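Side-chain contacts in DNA helicase assembly protein (Enterobacteria phage T4, PDB 1C1K), which loads the replicative helicase onto DNA covered by the single-stranded DNA-binding protein at the fork, serving phage DNA replication, recombination and repair: residues F208-T211 and V212-C215; F111-E114 and E115-N119; R53-K56 and Y57-K61; Y20-Y23 and L24-K27. All coordinates share one frame; numbering follows the deposited sequence.

Contact 1: F208-T211 and V212-C215; sequences FIET and VKSC
V212 sets its CG2 methyl squarely over the ring of F208, one helical turn earlier. The methyl carbon lies 4.2 Å from the ring centroid and 11° off the ring normal, a CH-pi contact made over the middle of the face. With chi1 at 169° CG1 stands anti to the backbone N, which leaves CG2 as the branch directed back at the ring; the two side chains run alongside each other. The same ring meets that of F167 and touches F132 and F136, while V212 also rests on F132, so this side of the helix is apolar. The backbone repeats the i to i+4 pattern of an alpha-helix, here the C-terminal helix 201-216 of this mainly helical, two-domain protein: V212 N donates to F208 O at 3.0 Å, and K213 and S214 continue the series. The pattern slackens toward the chain end, where C215 N reaches T211 O in a weak bond of 3.2 Å. That carbonyl oxygen has a second donor in the hydroxyl of S214, whose OG lies 2.8 Å from T211 O. S214 carries OG between its own backbone N and carbonyl carbon (chi1 73°), from where the hydroxyl folds back onto the preceding turn. T211 likewise turns its hydroxyl back by one turn, to the carbonyl of V207. On the exposed side E210 and K213 run side by side, E210 OE1 and K213 NZ 4.2 Å apart; water 1 bridges them, donating to E210 OE1 at 2.6 Å and accepting from K213 NZ at 2.7 Å.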
loop_
_atom_site.group_PDB
_atom_site.type_symbol
_atom_site.label_atom_id
_atom_site.label_comp_id
_atom_site.label_asym_id
_atom_site.label_seq_id
_atom_site.Cartn_x
_atom_site.Cartn_y
_atom_site.Cartn_z
ATOM N N PHE A 208 19.034 2.863 1.392
ATOM C CA PHE A 208 18.870 4.293 1.167
ATOM C C PHE A 208 20.229 5.015 1.166
ATOM O O PHE A 208 20.549 5.760 0.243
ATOM C CB PHE A 208 17.965 4.874 2.258
ATOM C CG PHE A 208 17.695 6.339 2.111
ATOM C CD1 PHE A 208 16.735 6.799 1.214
ATOM C CD2 PHE A 208 18.381 7.261 2.896
ATOM C CE1 PHE A 208 16.460 8.159 1.103
ATOM C CE2 PHE A 208 18.118 8.622 2.796
ATOM C CZ PHE A 208 17.155 9.075 1.899
ATOM N N ILE A 209 21.019 4.779 2.207
ATOM C CA ILE A 209 22.330 5.407 2.348
ATOM C C ILE A 209 23.262 5.049 1.191
ATOM O O ILE A 209 23.920 5.918 0.620
ATOM C CB ILE A 209 22.975 5.002 3.705
ATOM C CG1 ILE A 209 22.163 5.610 4.852
ATOM C CG2 ILE A 209 24.429 5.473 3.785
ATOM C CD1 ILE A 209 22.672 5.248 6.242
ATOM N N GLU A 210 23.304 3.770 0.837
ATOM C CA GLU A 210 24.156 3.305 -0.247
ATOM C C GLU A 210 23.727 3.886 -1.596
ATOM O O GLU A 210 24.565 4.259 -2.419
ATOM C CB GLU A 210 24.123 1.775 -0.312
ATOM C CG GLU A 210 25.439 1.133 -0.724
ATOM C CD GLU A 210 26.563 1.423 0.255
ATOM O OE1 GLU A 210 27.480 2.191 -0.106
ATOM O OE2 GLU A 210 26.529 0.884 1.385
ATOM N N THR A 211 22.419 3.970 -1.820
ATOM C CA THR A 211 21.905 4.488 -3.079
ATOM C C THR A 211 22.186 5.981 -3.225
ATOM O O THR A 211 22.584 6.449 -4.296
ATOM C CB THR A 211 20.386 4.226 -3.206
ATOM O OG1 THR A 211 20.139 2.818 -3.117
ATOM C CG2 THR A 211 19.857 4.729 -4.551
ATOM N N VAL A 212 21.983 6.736 -2.152
ATOM C CA VAL A 212 22.237 8.168 -2.203
ATOM C C VAL A 212 23.736 8.401 -2.422
ATOM O O VAL A 212 24.135 9.279 -3.186
ATOM C CB VAL A 212 21.781 8.859 -0.888
ATOM C CG1 VAL A 212 22.300 10.288 -0.827
ATOM C CG2 VAL A 212 20.258 8.848 -0.805
ATOM N N LYS A 213 24.563 7.601 -1.759
ATOM C CA LYS A 213 26.007 7.745 -1.898
ATOM C C LYS A 213 26.440 7.560 -3.342
ATOM O O LYS A 213 27.308 8.284 -3.828
ATOM C CB LYS A 213 26.734 6.731 -1.019
ATOM C CG LYS A 213 28.240 6.824 -1.109
ATOM C CD LYS A 213 28.891 5.782 -0.228
ATOM C CE LYS A 213 30.201 5.308 -0.825
ATOM N NZ LYS A 213 30.939 4.492 0.171
ATOM N N SER A 214 25.832 6.591 -4.026
ATOM C CA SER A 214 26.165 6.326 -5.420
ATOM C C SER A 214 25.664 7.437 -6.343
ATOM O O SER A 214 26.136 7.568 -7.471
ATOM C CB SER A 214 25.595 4.965 -5.857
ATOM O OG SER A 214 24.187 5.006 -6.014
ATOM N N CYS A 215 24.712 8.235 -5.868
ATOM C CA CYS A 215 24.179 9.350 -6.653
ATOM C C CYS A 215 25.047 10.582 -6.455
ATOM O O CYS A 215 25.170 11.422 -7.349
ATOM C CB CYS A 215 22.764 9.705 -6.205
ATOM S SG CYS A 215 21.491 8.546 -6.702
HETATM O O HOH W 1 30.076 2.068 -0.542
#

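Contact 2: F111-E114 and E115-N119; sequences FKFE and EDIRN
Helix 109-126 carries three i to i+4 side-chain pairs in this part: a salt bridge, an aromatic-aliphatic contact and a water-bridged acid-base pair. In the first, K112 NZ donates to D116 OD2 at 2.7 Å on the syn side of the carboxylate. The lysine chain bends at chi2 (67°), which brings its CE and NZ across the end of the aspartate. The other oxygen, D116 OD1, is taken by the T160 hydroxyl and the backbone N of S157, so the buried carboxylate has partners on both oxygens and ties the helix to the start of helix 158-168. Water 3 joins K112 NZ to E115 OE2, the latter bond weak. In the second pair the CD1 methyl of I117 sits 3.6 Å from the centroid of the F113 ring and only 6° off its normal, a close CH-pi contact in which CD1 is nearly equidistant from all six ring carbons. T160, L163 and L164 also pack against F113. The third pair, E114 and R118, lies side by side with carboxylate and guanidinium planes 60° apart, and E114 OE1 stops 4.1 Å from R118 NH2. Water 4 fills the link, 2.6 Å from E114 OE1 and 2.7 Å from R118 NH2, while water 2 joins R118 NH1 to the carbonyl of F111. Both waters lie at the guanidinium edge, in its plane. F113 and D116 thus face the 158-168 region while E114, I117 and R118 meet helix 201-216: i to i+4 pairing along an alpha-helix packed between two others.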
loop_
_atom_site.group_PDB
_atom_site.type_symbol
_atom_site.label_atom_id
_atom_site.label_comp_id
_atom_site.label_asym_id
_atom_site.label_seq_id
_atom_site.Cartn_x
_atom_site.Cartn_y
_atom_site.Cartn_z
ATOM N N PHE A 111 14.712 -3.301 -6.169
ATOM C CA PHE A 111 15.199 -2.561 -7.327
ATOM C C PHE A 111 14.347 -1.313 -7.525
ATOM O O PHE A 111 14.864 -0.244 -7.848
ATOM C CB PHE A 111 15.144 -3.437 -8.581
ATOM C CG PHE A 111 16.219 -4.491 -8.639
ATOM C CD1 PHE A 111 16.111 -5.561 -9.526
ATOM C CD2 PHE A 111 17.346 -4.413 -7.819
ATOM C CE1 PHE A 111 17.109 -6.538 -9.599
ATOM C CE2 PHE A 111 18.350 -5.386 -7.885
ATOM C CZ PHE A 111 18.230 -6.449 -8.778
ATOM N N LYS A 112 13.038 -1.444 -7.328
ATOM C CA LYS A 112 12.145 -0.305 -7.481
ATOM C C LYS A 112 12.429 0.736 -6.400
ATOM O O LYS A 112 12.352 1.933 -6.657
ATOM C CB LYS A 112 10.680 -0.755 -7.411
ATOM C CG LYS A 112 9.680 0.374 -7.155
ATOM C CD LYS A 112 9.590 1.353 -8.327
ATOM C CE LYS A 112 8.409 2.302 -8.161
ATOM N NZ LYS A 112 8.462 3.429 -9.136
ATOM N N PHE A 113 12.751 0.274 -5.193
ATOM C CA PHE A 113 13.065 1.174 -4.080
ATOM C C PHE A 113 14.309 1.983 -4.470
ATOM O O PHE A 113 14.338 3.208 -4.346
ATOM C CB PHE A 113 13.329 0.346 -2.809
ATOM C CG PHE A 113 13.568 1.166 -1.566
ATOM C CD1 PHE A 113 12.833 2.323 -1.310
ATOM C CD2 PHE A 113 14.512 0.757 -0.630
ATOM C CE1 PHE A 113 13.035 3.058 -0.129
ATOM C CE2 PHE A 113 14.722 1.487 0.555
ATOM C CZ PHE A 113 13.982 2.633 0.800
ATOM N N GLU A 114 15.327 1.288 -4.966
ATOM C CA GLU A 114 16.559 1.948 -5.380
ATOM C C GLU A 114 16.273 2.958 -6.494
ATOM O O GLU A 114 16.771 4.087 -6.475
ATOM C CB GLU A 114 17.578 0.896 -5.836
ATOM C CG GLU A 114 18.328 0.265 -4.660
ATOM C CD GLU A 114 18.929 -1.099 -4.960
ATOM O OE1 GLU A 114 19.024 -1.479 -6.141
ATOM O OE2 GLU A 114 19.314 -1.794 -3.999
ATOM N N GLU A 115 15.467 2.556 -7.466
ATOM C CA GLU A 115 15.111 3.440 -8.571
ATOM C C GLU A 115 14.444 4.708 -8.033
ATOM O O GLU A 115 14.814 5.833 -8.398
ATOM C CB GLU A 115 14.153 2.715 -9.521
ATOM C CG GLU A 115 13.680 3.546 -10.696
ATOM C CD GLU A 115 12.626 2.833 -11.520
ATOM O OE1 GLU A 115 12.175 1.741 -11.109
ATOM O OE2 GLU A 115 12.249 3.367 -12.581
ATOM N N ASP A 116 13.461 4.519 -7.157
ATOM C CA ASP A 116 12.733 5.639 -6.572
ATOM C C ASP A 116 13.660 6.566 -5.788
ATOM O O ASP A 116 13.537 7.786 -5.890
ATOM C CB ASP A 116 11.610 5.120 -5.669
ATOM C CG ASP A 116 10.438 4.559 -6.460
ATOM O OD1 ASP A 116 9.511 4.000 -5.833
ATOM O OD2 ASP A 116 10.436 4.680 -7.707
ATOM N N ILE A 117 14.586 5.996 -5.019
ATOM C CA ILE A 117 15.520 6.809 -4.242
ATOM C C ILE A 117 16.343 7.695 -5.174
ATOM O O ILE A 117 16.481 8.892 -4.935
ATOM C CB ILE A 117 16.463 5.929 -3.393
ATOM C CG1 ILE A 117 15.676 5.275 -2.251
ATOM C CG2 ILE A 117 17.587 6.771 -2.805
ATOM C CD1 ILE A 117 16.340 4.038 -1.682
ATOM N N ARG A 118 16.889 7.111 -6.239
ATOM C CA ARG A 118 17.674 7.897 -7.190
ATOM C C ARG A 118 16.824 9.025 -7.748
ATOM O O ARG A 118 17.272 10.165 -7.829
ATOM C CB ARG A 118 18.176 7.025 -8.347
ATOM C CG ARG A 118 19.233 6.031 -7.951
ATOM C CD ARG A 118 19.674 5.164 -9.133
ATOM N NE ARG A 118 20.277 3.919 -8.667
ATOM C CZ ARG A 118 19.768 2.707 -8.874
ATOM N NH1 ARG A 118 18.633 2.554 -9.549
ATOM N NH2 ARG A 118 20.392 1.646 -8.381
ATOM N N ASN A 119 15.590 8.719 -8.135
ATOM C CA ASN A 119 14.722 9.743 -8.689
ATOM C C ASN A 119 14.394 10.826 -7.664
ATOM O O ASN A 119 14.267 12.001 -8.016
ATOM C CB ASN A 119 13.442 9.110 -9.238
ATOM C CG ASN A 119 13.681 8.359 -10.534
ATOM O OD1 ASN A 119 12.861 7.551 -10.964
ATOM N ND2 ASN A 119 14.815 8.625 -11.162
HETATM O O HOH W 2 17.052 -0.100 -9.628
HETATM O O HOH W 3 9.161 2.891 -11.970
HETATM O O HOH W 4 19.240 -0.809 -8.605
#

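Contact 3: R53-K56 and Y57-K61; sequences RRDK and YFFQK
D55 OD2, just ahead of helix 56-65, is held by two donors, R53 NH2 at 2.9 Å and the hydroxyl of S91. R53 grips the carboxylate side-on, its NE reaching the other oxygen, D55 OD1, also at 2.9 Å. Both oxygens are met on the syn side and lie close to the guanidinium plane, an arrangement that holds the two flat groups nearly coplanar. These residues form the short link between helices 47-52 and 56-65, in the N-terminal half of the two-domain helical fold. The arginine chain folds back at chi2 and chi3 to reach an acid only two residues on. D55 in turn has chi1 at 62°, with CG straddled by the two backbone branches, which places the carboxylate beside F59. That ring stands almost upright to it, the planes 87° apart, with D55 OD1 3.6 Å from F59 CE1, at the ring edge and in its plane. R53 NH2 comes to the same edge, 3.6 Å from F59 CZ, so the salt bridge borders an aromatic rim that is likely to be slightly positive toward the acid. In the opening turn of the helix F58 N donates to D55 O at 3.0 Å, from well above the carbonyl plane. D55 O also lies over one face of the Y57 ring, offset toward its rim. K56 curls back; its NZ is shared between the carbonyl oxygen of Q51 and that of R53, the second bond measuring 2.7 Å from K56 NZ to R53 O, in the carbonyl plane.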
loop_
_atom_site.group_PDB
_atom_site.type_symbol
_atom_site.label_atom_id
_atom_site.label_comp_id
_atom_site.label_asym_id
_atom_site.label_seq_id
_atom_site.Cartn_x
_atom_site.Cartn_y
_atom_site.Cartn_z
ATOM N N ARG A 53 -25.759 -8.349 -2.469
ATOM C CA ARG A 53 -24.800 -8.102 -3.551
ATOM C C ARG A 53 -25.328 -8.599 -4.892
ATOM O O ARG A 53 -25.879 -9.692 -4.981
ATOM C CB ARG A 53 -23.470 -8.810 -3.268
ATOM C CG ARG A 53 -22.747 -8.371 -1.994
ATOM C CD ARG A 53 -22.135 -6.994 -2.135
ATOM N NE ARG A 53 -21.102 -6.921 -3.171
ATOM C CZ ARG A 53 -19.933 -6.309 -3.012
ATOM N NH1 ARG A 53 -19.639 -5.715 -1.860
ATOM N NH2 ARG A 53 -19.061 -6.275 -4.008
ATOM N N ARG A 54 -25.140 -7.799 -5.937
ATOM C CA ARG A 54 -25.575 -8.168 -7.283
ATOM C C ARG A 54 -24.424 -8.803 -8.067
ATOM O O ARG A 54 -24.586 -9.176 -9.232
ATOM C CB ARG A 54 -26.056 -6.928 -8.040
ATOM C CG ARG A 54 -27.070 -6.068 -7.299
ATOM C CD ARG A 54 -27.459 -4.866 -8.160
ATOM N NE ARG A 54 -27.698 -3.645 -7.390
ATOM C CZ ARG A 54 -26.829 -2.642 -7.278
ATOM N NH1 ARG A 54 -25.649 -2.702 -7.885
ATOM N NH2 ARG A 54 -27.151 -1.566 -6.579
ATOM N N ASP A 55 -23.267 -8.929 -7.422
ATOM C CA ASP A 55 -22.079 -9.482 -8.070
ATOM C C ASP A 55 -21.490 -10.699 -7.353
ATOM O O ASP A 55 -20.277 -10.903 -7.363
ATOM C CB ASP A 55 -21.000 -8.394 -8.169
ATOM C CG ASP A 55 -20.538 -7.895 -6.793
ATOM O OD1 ASP A 55 -21.156 -8.263 -5.770
ATOM O OD2 ASP A 55 -19.548 -7.131 -6.729
ATOM N N LYS A 56 -22.331 -11.519 -6.741
ATOM C CA LYS A 56 -21.812 -12.683 -6.033
ATOM C C LYS A 56 -21.008 -13.623 -6.934
ATOM O O LYS A 56 -20.124 -14.334 -6.463
ATOM C CB LYS A 56 -22.961 -13.422 -5.341
ATOM C CG LYS A 56 -23.594 -12.562 -4.241
ATOM C CD LYS A 56 -24.617 -13.319 -3.382
ATOM C CE LYS A 56 -25.952 -13.452 -4.094
ATOM N NZ LYS A 56 -26.676 -12.157 -4.180
ATOM N N TYR A 57 -21.298 -13.612 -8.234
ATOM C CA TYR A 57 -20.582 -14.454 -9.194
ATOM C C TYR A 57 -19.088 -14.113 -9.230
ATOM O O TYR A 57 -18.258 -14.982 -9.484
ATOM C CB TYR A 57 -21.156 -14.265 -10.612
ATOM C CG TYR A 57 -20.784 -12.934 -11.232
ATOM C CD1 TYR A 57 -19.555 -12.756 -11.875
ATOM C CD2 TYR A 57 -21.620 -11.830 -11.100
ATOM C CE1 TYR A 57 -19.171 -11.509 -12.354
ATOM C CE2 TYR A 57 -21.244 -10.576 -11.578
ATOM C CZ TYR A 57 -20.018 -10.422 -12.201
ATOM O OH TYR A 57 -19.640 -9.177 -12.654
ATOM N N PHE A 58 -18.746 -12.846 -8.996
ATOM C CA PHE A 58 -17.347 -12.427 -9.051
ATOM C C PHE A 58 -16.519 -13.181 -8.023
ATOM O O PHE A 58 -15.443 -13.712 -8.322
ATOM C CB PHE A 58 -17.240 -10.916 -8.795
ATOM C CG PHE A 58 -15.817 -10.397 -8.761
ATOM C CD1 PHE A 58 -15.095 -10.227 -9.938
ATOM C CD2 PHE A 58 -15.217 -10.054 -7.553
ATOM C CE1 PHE A 58 -13.789 -9.715 -9.914
ATOM C CE2 PHE A 58 -13.917 -9.544 -7.515
ATOM C CZ PHE A 58 -13.203 -9.375 -8.701
ATOM N N PHE A 59 -17.034 -13.234 -6.803
ATOM C CA PHE A 59 -16.336 -13.907 -5.725
ATOM C C PHE A 59 -16.333 -15.413 -5.954
ATOM O O PHE A 59 -15.374 -16.101 -5.599
ATOM C CB PHE A 59 -16.986 -13.517 -4.403
ATOM C CG PHE A 59 -17.044 -12.025 -4.201
ATOM C CD1 PHE A 59 -18.196 -11.307 -4.513
ATOM C CD2 PHE A 59 -15.913 -11.327 -3.787
ATOM C CE1 PHE A 59 -18.217 -9.905 -4.423
ATOM C CE2 PHE A 59 -15.922 -9.932 -3.697
ATOM C CZ PHE A 59 -17.074 -9.220 -4.015
ATOM N N GLN A 60 -17.398 -15.922 -6.566
ATOM C CA GLN A 60 -17.471 -17.347 -6.873
ATOM C C GLN A 60 -16.376 -17.712 -7.881
ATOM O O GLN A 60 -15.619 -18.668 -7.676
ATOM C CB GLN A 60 -18.844 -17.702 -7.454
ATOM C CG GLN A 60 -18.928 -19.110 -8.042
ATOM C CD GLN A 60 -18.663 -20.202 -7.015
ATOM O OE1 GLN A 60 -18.030 -21.219 -7.322
ATOM N NE2 GLN A 60 -19.150 -20.003 -5.799
ATOM N N LYS A 61 -16.267 -16.945 -8.963
ATOM C CA LYS A 61 -15.248 -17.239 -9.968
ATOM C C LYS A 61 -13.835 -17.204 -9.378
ATOM O O LYS A 61 -13.018 -18.090 -9.643
ATOM C CB LYS A 61 -15.349 -16.256 -11.139
ATOM C CG LYS A 61 -16.541 -16.486 -12.052
ATOM C CD LYS A 61 -16.543 -17.895 -12.622
ATOM C CE LYS A 61 -15.528 -18.048 -13.733
ATOM N NZ LYS A 61 -15.766 -19.301 -14.506
#

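Contact 4: Y20-Y23 and L24-K27; sequences YKLY and LMIK
L22 and I26 pack snugly on the buried side of helix 16-30, whereas the side carrying K21, L24 and K27 is partly open to solvent. L22 CG meets the CD1 methyl of I26 at 3.9 Å, the two chains pointing the same way, and both continue onto helix 68-81: L22 onto L68 and L71, I26 onto F75 and L79. M25 crosses L22 obliquely, with its SD 4.1 Å from L22 CD1. A chi1 of 76°, uncommon in a helix, tucks M25 CG over the backbone, 3.0 Å from L22 O. Y20 and Y23 are themselves buried; the looser side is made by their partly exposed neighbours L24 and K27. Y20 and L24 run alongside each other, L24 CD2 coming nearest the phenol end, 3.6 Å from Y20 OH. The extended chain of K27 passes across the end of Y23, K27 CD 3.5 Å from Y23 OH, so its aliphatic part lies against the phenol and its CB over the rim of one ring face. Behind these pairs run regular backbone bonds, among them K27 N to Y23 O at 2.8 Å. Side chains paired three and four residues apart, L22, M25 and I26 buried and the lysines nearer solvent, suit the helix-to-helix packing of 16-30 against 68-81 in the mainly helical N-terminal part of the fold.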
loop_
_atom_site.group_PDB
_atom_site.type_symbol
_atom_site.label_atom_id
_atom_site.label_comp_id
_atom_site.label_asym_id
_atom_site.label_seq_id
_atom_site.Cartn_x
_atom_site.Cartn_y
_atom_site.Cartn_z
ATOM N N TYR A 20 -15.541 -13.471 -0.555
ATOM C CA TYR A 20 -16.204 -12.199 -0.312
ATOM C C TYR A 20 -15.805 -11.657 1.063
ATOM O O TYR A 20 -15.540 -10.468 1.204
ATOM C CB TYR A 20 -17.722 -12.358 -0.374
ATOM C CG TYR A 20 -18.472 -11.193 0.256
ATOM C CD1 TYR A 20 -18.658 -10.000 -0.442
ATOM C CD2 TYR A 20 -19.000 -11.294 1.547
ATOM C CE1 TYR A 20 -19.355 -8.935 0.132
ATOM C CE2 TYR A 20 -19.692 -10.243 2.125
ATOM C CZ TYR A 20 -19.869 -9.068 1.412
ATOM O OH TYR A 20 -20.583 -8.028 1.977
ATOM N N LYS A 21 -15.772 -12.532 2.067
ATOM C CA LYS A 21 -15.398 -12.134 3.425
ATOM C C LYS A 21 -13.970 -11.605 3.454
ATOM O O LYS A 21 -13.675 -10.617 4.139
ATOM C CB LYS A 21 -15.516 -13.323 4.377
ATOM C CG LYS A 21 -16.952 -13.744 4.657
ATOM C CD LYS A 21 -17.015 -14.802 5.740
ATOM C CE LYS A 21 -18.448 -15.237 5.983
ATOM N NZ LYS A 21 -18.519 -16.541 6.709
ATOM N N LEU A 22 -13.078 -12.271 2.725
ATOM C CA LEU A 22 -11.684 -11.840 2.668
ATOM C C LEU A 22 -11.600 -10.439 2.047
ATOM O O LEU A 22 -10.905 -9.564 2.558
ATOM C CB LEU A 22 -10.853 -12.829 1.845
ATOM C CG LEU A 22 -9.364 -12.489 1.696
ATOM C CD1 LEU A 22 -8.638 -12.730 3.019
ATOM C CD2 LEU A 22 -8.746 -13.347 0.587
ATOM N N TYR A 23 -12.310 -10.233 0.945
ATOM C CA TYR A 23 -12.312 -8.936 0.287
ATOM C C TYR A 23 -12.821 -7.849 1.231
ATOM O O TYR A 23 -12.201 -6.791 1.365
ATOM C CB TYR A 23 -13.199 -8.969 -0.961
ATOM C CG TYR A 23 -13.675 -7.601 -1.398
ATOM C CD1 TYR A 23 -12.780 -6.651 -1.887
ATOM C CD2 TYR A 23 -15.019 -7.252 -1.312
ATOM C CE1 TYR A 23 -13.219 -5.383 -2.280
ATOM C CE2 TYR A 23 -15.465 -5.992 -1.699
ATOM C CZ TYR A 23 -14.561 -5.066 -2.180
ATOM O OH TYR A 23 -15.004 -3.816 -2.556
ATOM N N LEU A 24 -13.951 -8.114 1.884
ATOM C CA LEU A 24 -14.551 -7.144 2.796
ATOM C C LEU A 24 -13.640 -6.788 3.961
ATOM O O LEU A 24 -13.542 -5.622 4.340
ATOM C CB LEU A 24 -15.895 -7.660 3.333
ATOM C CG LEU A 24 -16.825 -6.563 3.872
ATOM C CD1 LEU A 24 -17.197 -5.602 2.758
ATOM C CD2 LEU A 24 -18.088 -7.190 4.451
ATOM N N MET A 25 -12.978 -7.782 4.538
ATOM C CA MET A 25 -12.085 -7.512 5.653
ATOM C C MET A 25 -10.895 -6.672 5.199
ATOM O O MET A 25 -10.483 -5.765 5.908
ATOM C CB MET A 25 -11.619 -8.820 6.299
ATOM C CG MET A 25 -10.549 -9.591 5.547
ATOM S SD MET A 25 -9.923 -10.970 6.549
ATOM C CE MET A 25 -10.057 -10.288 8.171
ATOM N N ILE A 26 -10.352 -6.954 4.017
ATOM C CA ILE A 26 -9.217 -6.181 3.523
ATOM C C ILE A 26 -9.672 -4.777 3.128
ATOM O O ILE A 26 -8.953 -3.800 3.336
ATOM C CB ILE A 26 -8.533 -6.897 2.325
ATOM C CG1 ILE A 26 -7.897 -8.200 2.821
ATOM C CG2 ILE A 26 -7.453 -5.985 1.692
ATOM C CD1 ILE A 26 -7.419 -9.138 1.716
ATOM N N LYS A 27 -10.879 -4.675 2.583
ATOM C CA LYS A 27 -11.421 -3.381 2.187
ATOM C C LYS A 27 -11.571 -2.490 3.416
ATOM O O LYS A 27 -11.175 -1.324 3.408
ATOM C CB LYS A 27 -12.784 -3.555 1.516
ATOM C CG LYS A 27 -13.401 -2.258 1.007
ATOM C CD LYS A 27 -14.867 -2.461 0.657
ATOM C CE LYS A 27 -15.447 -1.237 -0.023
ATOM N NZ LYS A 27 -16.920 -1.184 0.171
#

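In the fold
From the N terminus the chain passes through contact 4 on helix 16-30, contact 3 at the start of helix 56-65, contact 2 on helix 109-126 and contact 1 on the last helix, 201-216. Each lies within one unbroken piece of chain, so they follow in series without nesting or crossing, and none closes a long loop. They form two touching pairs on opposite sides of the chain's centre. R53 and F59 of contact 3 pack on Y20 and Y23, joining the 53-55 link and helix 56-65 to helix 16-30; T211 and C215 of contact 1 pack on E114, I117 and R118, joining helices 109-126 and 201-216. Contacts 2 and 4 remain about 20 Å apart at their nearest atoms.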